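Local coordinates for conserved hypothetical protein TA1206 (Thermoplasma acidophilum, PDB 1QW2) that is of unknown function, belongs to the DUF1805 family and folds as a small alpha/beta protein that assembles with further copies of itself, at residues M49-M63 / A74-I88. Numbering follows the deposited sequence.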
loop_
_atom_site.group_PDB
_atom_site.type_symbol
_atom_site.label_atom_id
_atom_site.label_comp_id
_atom_site.label_asym_id
_atom_site.label_seq_id
_atom_site.Cartn_x
_atom_site.Cartn_y
_atom_site.Cartn_z
HETATM N N MSE A 49 -20.029 -2.456 -13.456
HETATM C CA MSE A 49 -21.154 -2.956 -12.666
HETATM C C MSE A 49 -21.636 -4.332 -13.123
HETATM O O MSE A 49 -22.176 -5.103 -12.327
HETATM C CB MSE A 49 -22.308 -1.947 -12.700
HETATM C CG MSE A 49 -23.533 -2.322 -11.844
HETATM SE SE MSE A 49 -23.175 -2.674 -9.969
HETATM C CE MSE A 49 -22.631 -0.906 -9.419
ATOM N N GLU A 50 -21.445 -4.657 -14.397
ATOM C CA GLU A 50 -21.877 -5.965 -14.871
ATOM C C GLU A 50 -21.083 -7.049 -14.146
ATOM O O GLU A 50 -21.604 -8.123 -13.842
ATOM C CB GLU A 50 -21.683 -6.088 -16.383
ATOM C CG GLU A 50 -22.445 -5.047 -17.186
ATOM C CD GLU A 50 -22.476 -5.360 -18.670
ATOM O OE1 GLU A 50 -21.413 -5.679 -19.239
ATOM O OE2 GLU A 50 -23.567 -5.278 -19.269
ATOM N N THR A 51 -19.818 -6.763 -13.856
ATOM C CA THR A 51 -18.985 -7.728 -13.156
ATOM C C THR A 51 -19.439 -7.850 -11.702
ATOM O O THR A 51 -19.532 -8.953 -11.161
ATOM C CB THR A 51 -17.512 -7.307 -13.221
ATOM O OG1 THR A 51 -17.132 -7.195 -14.598
ATOM C CG2 THR A 51 -16.623 -8.336 -12.541
ATOM N N SER A 52 -19.733 -6.718 -11.070
ATOM C CA SER A 52 -20.196 -6.732 -9.689
ATOM C C SER A 52 -21.461 -7.579 -9.574
ATOM O O SER A 52 -21.614 -8.354 -8.625
ATOM C CB SER A 52 -20.503 -5.309 -9.209
ATOM O OG SER A 52 -19.343 -4.498 -9.239
ATOM N N ASN A 53 -22.375 -7.416 -10.525
ATOM C CA ASN A 53 -23.614 -8.187 -10.501
ATOM C C ASN A 53 -23.343 -9.658 -10.783
ATOM O O ASN A 53 -23.944 -10.530 -10.162
ATOM C CB ASN A 53 -24.623 -7.658 -11.525
ATOM C CG ASN A 53 -25.358 -6.424 -11.039
ATOM O OD1 ASN A 53 -25.624 -6.278 -9.849
ATOM N ND2 ASN A 53 -25.712 -5.542 -11.966
ATOM N N LYS A 54 -22.438 -9.927 -11.719
ATOM C CA LYS A 54 -22.107 -11.299 -12.078
ATOM C C LYS A 54 -21.659 -12.113 -10.873
ATOM O O LYS A 54 -22.090 -13.253 -10.695
ATOM C CB LYS A 54 -21.008 -11.319 -13.144
ATOM C CG LYS A 54 -20.451 -12.703 -13.434
ATOM C CD LYS A 54 -19.352 -12.638 -14.486
ATOM C CE LYS A 54 -18.731 -14.006 -14.728
ATOM N NZ LYS A 54 -17.664 -13.947 -15.766
ATOM N N VAL A 55 -20.805 -11.526 -10.040
ATOM C CA VAL A 55 -20.294 -12.240 -8.876
ATOM C C VAL A 55 -21.079 -12.038 -7.581
ATOM O O VAL A 55 -20.671 -12.515 -6.519
ATOM C CB VAL A 55 -18.791 -11.918 -8.642
ATOM C CG1 VAL A 55 -17.994 -12.277 -9.891
ATOM C CG2 VAL A 55 -18.599 -10.446 -8.289
ATOM N N GLY A 56 -22.203 -11.332 -7.673
ATOM C CA GLY A 56 -23.052 -11.117 -6.510
ATOM C C GLY A 56 -22.580 -10.157 -5.434
ATOM O O GLY A 56 -22.905 -10.332 -4.258
ATOM N N ASP A 57 -21.831 -9.133 -5.823
ATOM C CA ASP A 57 -21.333 -8.155 -4.862
ATOM C C ASP A 57 -22.372 -7.126 -4.448
ATOM O O ASP A 57 -23.344 -6.882 -5.161
ATOM C CB ASP A 57 -20.177 -7.332 -5.447
ATOM C CG ASP A 57 -18.932 -8.140 -5.700
ATOM O OD1 ASP A 57 -18.765 -9.208 -5.087
ATOM O OD2 ASP A 57 -18.101 -7.674 -6.513
ATOM N N ILE A 58 -22.149 -6.531 -3.281
ATOM C CA ILE A 58 -22.968 -5.426 -2.816
ATOM C C ILE A 58 -22.024 -4.308 -3.260
ATOM O O ILE A 58 -20.970 -4.091 -2.650
ATOM C CB ILE A 58 -23.116 -5.395 -1.279
ATOM C CG1 ILE A 58 -24.091 -6.482 -0.827
ATOM C CG2 ILE A 58 -23.601 -4.015 -0.834
ATOM C CD1 ILE A 58 -24.296 -6.537 0.680
ATOM N N ALA A 59 -22.380 -3.619 -4.335
ATOM C CA ALA A 59 -21.512 -2.576 -4.858
ATOM C C ALA A 59 -22.239 -1.363 -5.399
ATOM O O ALA A 59 -23.366 -1.458 -5.879
ATOM C CB ALA A 59 -20.637 -3.159 -5.956
ATOM N N VAL A 60 -21.580 -0.214 -5.309
ATOM C CA VAL A 60 -22.129 1.019 -5.850
ATOM C C VAL A 60 -21.045 1.695 -6.679
ATOM O O VAL A 60 -19.850 1.618 -6.365
ATOM C CB VAL A 60 -22.627 1.983 -4.746
ATOM C CG1 VAL A 60 -23.872 1.410 -4.079
ATOM C CG2 VAL A 60 -21.541 2.218 -3.732
ATOM N N ARG A 61 -21.473 2.344 -7.751
ATOM C CA ARG A 61 -20.564 3.031 -8.651
ATOM C C ARG A 61 -20.895 4.517 -8.627
ATOM O O ARG A 61 -22.064 4.894 -8.708
ATOM C CB ARG A 61 -20.740 2.461 -10.063
ATOM C CG ARG A 61 -19.879 3.096 -11.143
ATOM C CD ARG A 61 -19.934 2.269 -12.425
ATOM N NE ARG A 61 -19.200 2.906 -13.514
ATOM C CZ ARG A 61 -19.745 3.726 -14.406
ATOM N NH1 ARG A 61 -21.042 4.002 -14.350
ATOM N NH2 ARG A 61 -18.989 4.290 -15.338
ATOM N N VAL A 62 -19.871 5.351 -8.467
ATOM C CA VAL A 62 -20.048 6.805 -8.467
ATOM C C VAL A 62 -19.138 7.338 -9.566
ATOM O O VAL A 62 -18.200 6.655 -9.982
ATOM C CB VAL A 62 -19.661 7.445 -7.107
ATOM C CG1 VAL A 62 -20.629 6.990 -6.028
ATOM C CG2 VAL A 62 -18.237 7.078 -6.730
HETATM N N MSE A 63 -19.405 8.549 -10.043
HETATM C CA MSE A 63 -18.591 9.114 -11.112
HETATM C C MSE A 63 -18.103 10.527 -10.812
HETATM O O MSE A 63 -18.639 11.210 -9.938
HETATM C CB MSE A 63 -19.381 9.114 -12.428
HETATM C CG MSE A 63 -19.853 7.733 -12.884
HETATM SE SE MSE A 63 -20.751 7.758 -14.608
HETATM C CE MSE A 63 -22.323 8.756 -14.113
ATOM N N ALA A 74 -20.819 12.136 -3.382
ATOM C CA ALA A 74 -21.318 11.767 -4.702
ATOM C C ALA A 74 -22.578 10.917 -4.633
ATOM O O ALA A 74 -22.812 10.204 -3.657
ATOM C CB ALA A 74 -20.239 11.023 -5.477
ATOM N N LYS A 75 -23.391 11.001 -5.679
ATOM C CA LYS A 75 -24.616 10.220 -5.736
ATOM C C LYS A 75 -24.357 8.908 -6.463
ATOM O O LYS A 75 -23.627 8.866 -7.456
ATOM C CB LYS A 75 -25.718 11.003 -6.455
ATOM C CG LYS A 75 -26.081 12.310 -5.773
ATOM C CD LYS A 75 -27.212 13.010 -6.501
ATOM C CE LYS A 75 -27.520 14.356 -5.862
ATOM N NZ LYS A 75 -27.873 14.218 -4.421
ATOM N N VAL A 76 -24.944 7.838 -5.941
ATOM C CA VAL A 76 -24.809 6.517 -6.531
ATOM C C VAL A 76 -25.369 6.568 -7.945
ATOM O O VAL A 76 -26.511 6.980 -8.138
ATOM C CB VAL A 76 -25.602 5.475 -5.717
ATOM C CG1 VAL A 76 -25.651 4.146 -6.461
ATOM C CG2 VAL A 76 -24.965 5.299 -4.349
ATOM N N VAL A 77 -24.569 6.169 -8.930
ATOM C CA VAL A 77 -25.030 6.168 -10.318
ATOM C C VAL A 77 -25.599 4.798 -10.669
ATOM O O VAL A 77 -26.593 4.681 -11.394
ATOM C CB VAL A 77 -23.879 6.518 -11.284
ATOM C CG1 VAL A 77 -24.365 6.458 -12.725
ATOM C CG2 VAL A 77 -23.350 7.911 -10.960
ATOM N N GLU A 78 -24.962 3.761 -10.138
ATOM C CA GLU A 78 -25.395 2.389 -10.345
ATOM C C GLU A 78 -25.260 1.634 -9.032
ATOM O O GLU A 78 -24.300 1.830 -8.292
ATOM C CB GLU A 78 -24.540 1.697 -11.402
ATOM C CG GLU A 78 -24.832 2.096 -12.825
ATOM C CD GLU A 78 -24.008 1.293 -13.805
ATOM O OE1 GLU A 78 -22.841 1.661 -14.042
ATOM O OE2 GLU A 78 -24.524 0.279 -14.320
ATOM N N ALA A 79 -26.234 0.781 -8.746
ATOM C CA ALA A 79 -26.221 -0.027 -7.534
ATOM C C ALA A 79 -26.389 -1.480 -7.953
ATOM O O ALA A 79 -27.222 -1.791 -8.808
ATOM C CB ALA A 79 -27.369 0.383 -6.613
ATOM N N SER A 80 -25.601 -2.375 -7.366
ATOM C CA SER A 80 -25.707 -3.785 -7.723
ATOM C C SER A 80 -27.034 -4.336 -7.232
ATOM O O SER A 80 -27.714 -3.720 -6.408
ATOM C CB SER A 80 -24.567 -4.594 -7.102
ATOM O OG SER A 80 -24.733 -4.710 -5.701
ATOM N N GLN A 81 -27.396 -5.509 -7.734
ATOM C CA GLN A 81 -28.647 -6.129 -7.329
ATOM C C GLN A 81 -28.661 -6.399 -5.826
ATOM O O GLN A 81 -29.665 -6.142 -5.158
ATOM C CB GLN A 81 -28.858 -7.424 -8.109
ATOM C CG GLN A 81 -28.937 -7.203 -9.609
ATOM C CD GLN A 81 -29.148 -8.483 -10.381
ATOM O OE1 GLN A 81 -30.260 -8.779 -10.823
ATOM N NE2 GLN A 81 -28.084 -9.256 -10.543
ATOM N N GLU A 82 -27.557 -6.909 -5.284
ATOM C CA GLU A 82 -27.494 -7.177 -3.847
ATOM C C GLU A 82 -27.543 -5.869 -3.052
ATOM O O GLU A 82 -28.028 -5.839 -1.921
ATOM C CB GLU A 82 -26.224 -7.956 -3.488
ATOM C CG GLU A 82 -26.208 -9.415 -3.944
ATOM C CD GLU A 82 -27.327 -10.245 -3.331
ATOM O OE1 GLU A 82 -27.737 -9.953 -2.188
ATOM O OE2 GLU A 82 -27.789 -11.200 -3.991
ATOM N N ALA A 83 -27.037 -4.788 -3.636
ATOM C CA ALA A 83 -27.057 -3.499 -2.958
ATOM C C ALA A 83 -28.488 -2.971 -2.928
ATOM O O ALA A 83 -28.929 -2.392 -1.936
ATOM C CB ALA A 83 -26.140 -2.510 -3.675
ATOM N N GLN A 84 -29.217 -3.178 -4.019
ATOM C CA GLN A 84 -30.598 -2.721 -4.087
ATOM C C GLN A 84 -31.456 -3.497 -3.097
ATOM O O GLN A 84 -32.412 -2.957 -2.540
ATOM C CB GLN A 84 -31.142 -2.898 -5.504
ATOM C CG GLN A 84 -30.478 -1.991 -6.528
ATOM C CD GLN A 84 -31.033 -2.184 -7.925
ATOM O OE1 GLN A 84 -32.238 -2.049 -8.152
ATOM N NE2 GLN A 84 -30.157 -2.498 -8.872
ATOM N N LYS A 85 -31.109 -4.760 -2.878
ATOM C CA LYS A 85 -31.855 -5.592 -1.941
ATOM C C LYS A 85 -31.780 -5.047 -0.517
ATOM O O LYS A 85 -32.695 -5.261 0.277
ATOM C CB LYS A 85 -31.339 -7.034 -1.982
ATOM C CG LYS A 85 -31.745 -7.790 -3.245
ATOM C CD LYS A 85 -31.111 -9.174 -3.308
ATOM C CE LYS A 85 -31.563 -10.061 -2.160
ATOM N NZ LYS A 85 -30.915 -11.403 -2.222
ATOM N N VAL A 86 -30.701 -4.340 -0.186
ATOM C CA VAL A 86 -30.582 -3.778 1.156
ATOM C C VAL A 86 -31.000 -2.311 1.208
ATOM O O VAL A 86 -30.714 -1.607 2.179
ATOM C CB VAL A 86 -29.154 -3.942 1.733
ATOM C CG1 VAL A 86 -28.842 -5.418 1.925
ATOM C CG2 VAL A 86 -28.136 -3.294 0.820
ATOM N N GLY A 87 -31.674 -1.854 0.154
ATOM C CA GLY A 87 -32.175 -0.489 0.126
ATOM C C GLY A 87 -31.394 0.588 -0.597
ATOM O O GLY A 87 -31.837 1.735 -0.635
ATOM N N ILE A 88 -30.247 0.242 -1.171
ATOM C CA ILE A 88 -29.440 1.230 -1.882
ATOM C C ILE A 88 -29.911 1.373 -3.324
ATOM O O ILE A 88 -30.048 0.385 -4.045
ATOM C CB ILE A 88 -27.948 0.837 -1.894
ATOM C CG1 ILE A 88 -27.441 0.678 -0.459
ATOM C CG2 ILE A 88 -27.136 1.905 -2.621
ATOM C CD1 ILE A 88 -26.020 0.175 -0.368
HETATM O O HOH W 1 -20.763 -0.254 -15.042
HETATM O O HOH W 2 -25.345 -7.889 -6.844
HETATM O O HOH W 3 -26.036 -9.974 -8.472
HETATM O O HOH W 4 -27.376 -3.236 -11.093
HETATM O O HOH W 5 -21.523 10.143 -8.979
#
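Ser80 OG bonds three backbone groups where an antiparallel strand pair with a classic beta bulge passes into a capped helix, a compact example of one side chain serving both elements. The hydroxyl donates to Asp57 O at 2.6 Å, accepts from Ala59 N at 2.9 Å, and as N-cap of helix 81-85 also accepts from Ala83 N. A chi1 of 71° sets OG between its own backbone N and carbonyl carbon, where it reaches both Asp57 and Ala59. Beside it, Asn53 OD1 accepts from Gln81 N over 2.9 Å, a bond joining the C-terminal part of helix 49-54 to the first turn of helix 81-85; the two side-chain amides lie 72° apart.

Along the strands, Ser80 N binds Ala59 O and Arg61 N binds Glu78 O. The bulge follows, where Val77 and Glu78 both face Arg61: Arg61 O takes Val77 N at 2.8 Å and, weakly, Glu78 N. On the sheet face shared with Ala79, opposite Arg61 and Glu78, Val60 CG1 packs on Ile88 CG2 at 3.6 Å and on Val76.

Further out, selenomethionine Met49 bends at chi2 and chi3, which lays SE over Ser80 CA at 3.6 Å. Strand 78-79 forms one edge of this chain's sheet; strand 59-61 also pairs with strand 41-43. The Asp57 carboxylate is hydrogen-bonded to Tyr41 OH and, in the second subunit, to Tyr46 OH and Asn29 N. Arg61 NH2 donates to Gly45 O of its own chain, while NH1 forms a salt bridge with Glu78 OE1 at 3.0 Å, its hydrogen bond weak and bent, between guanidinium and carboxylate planes 85° apart.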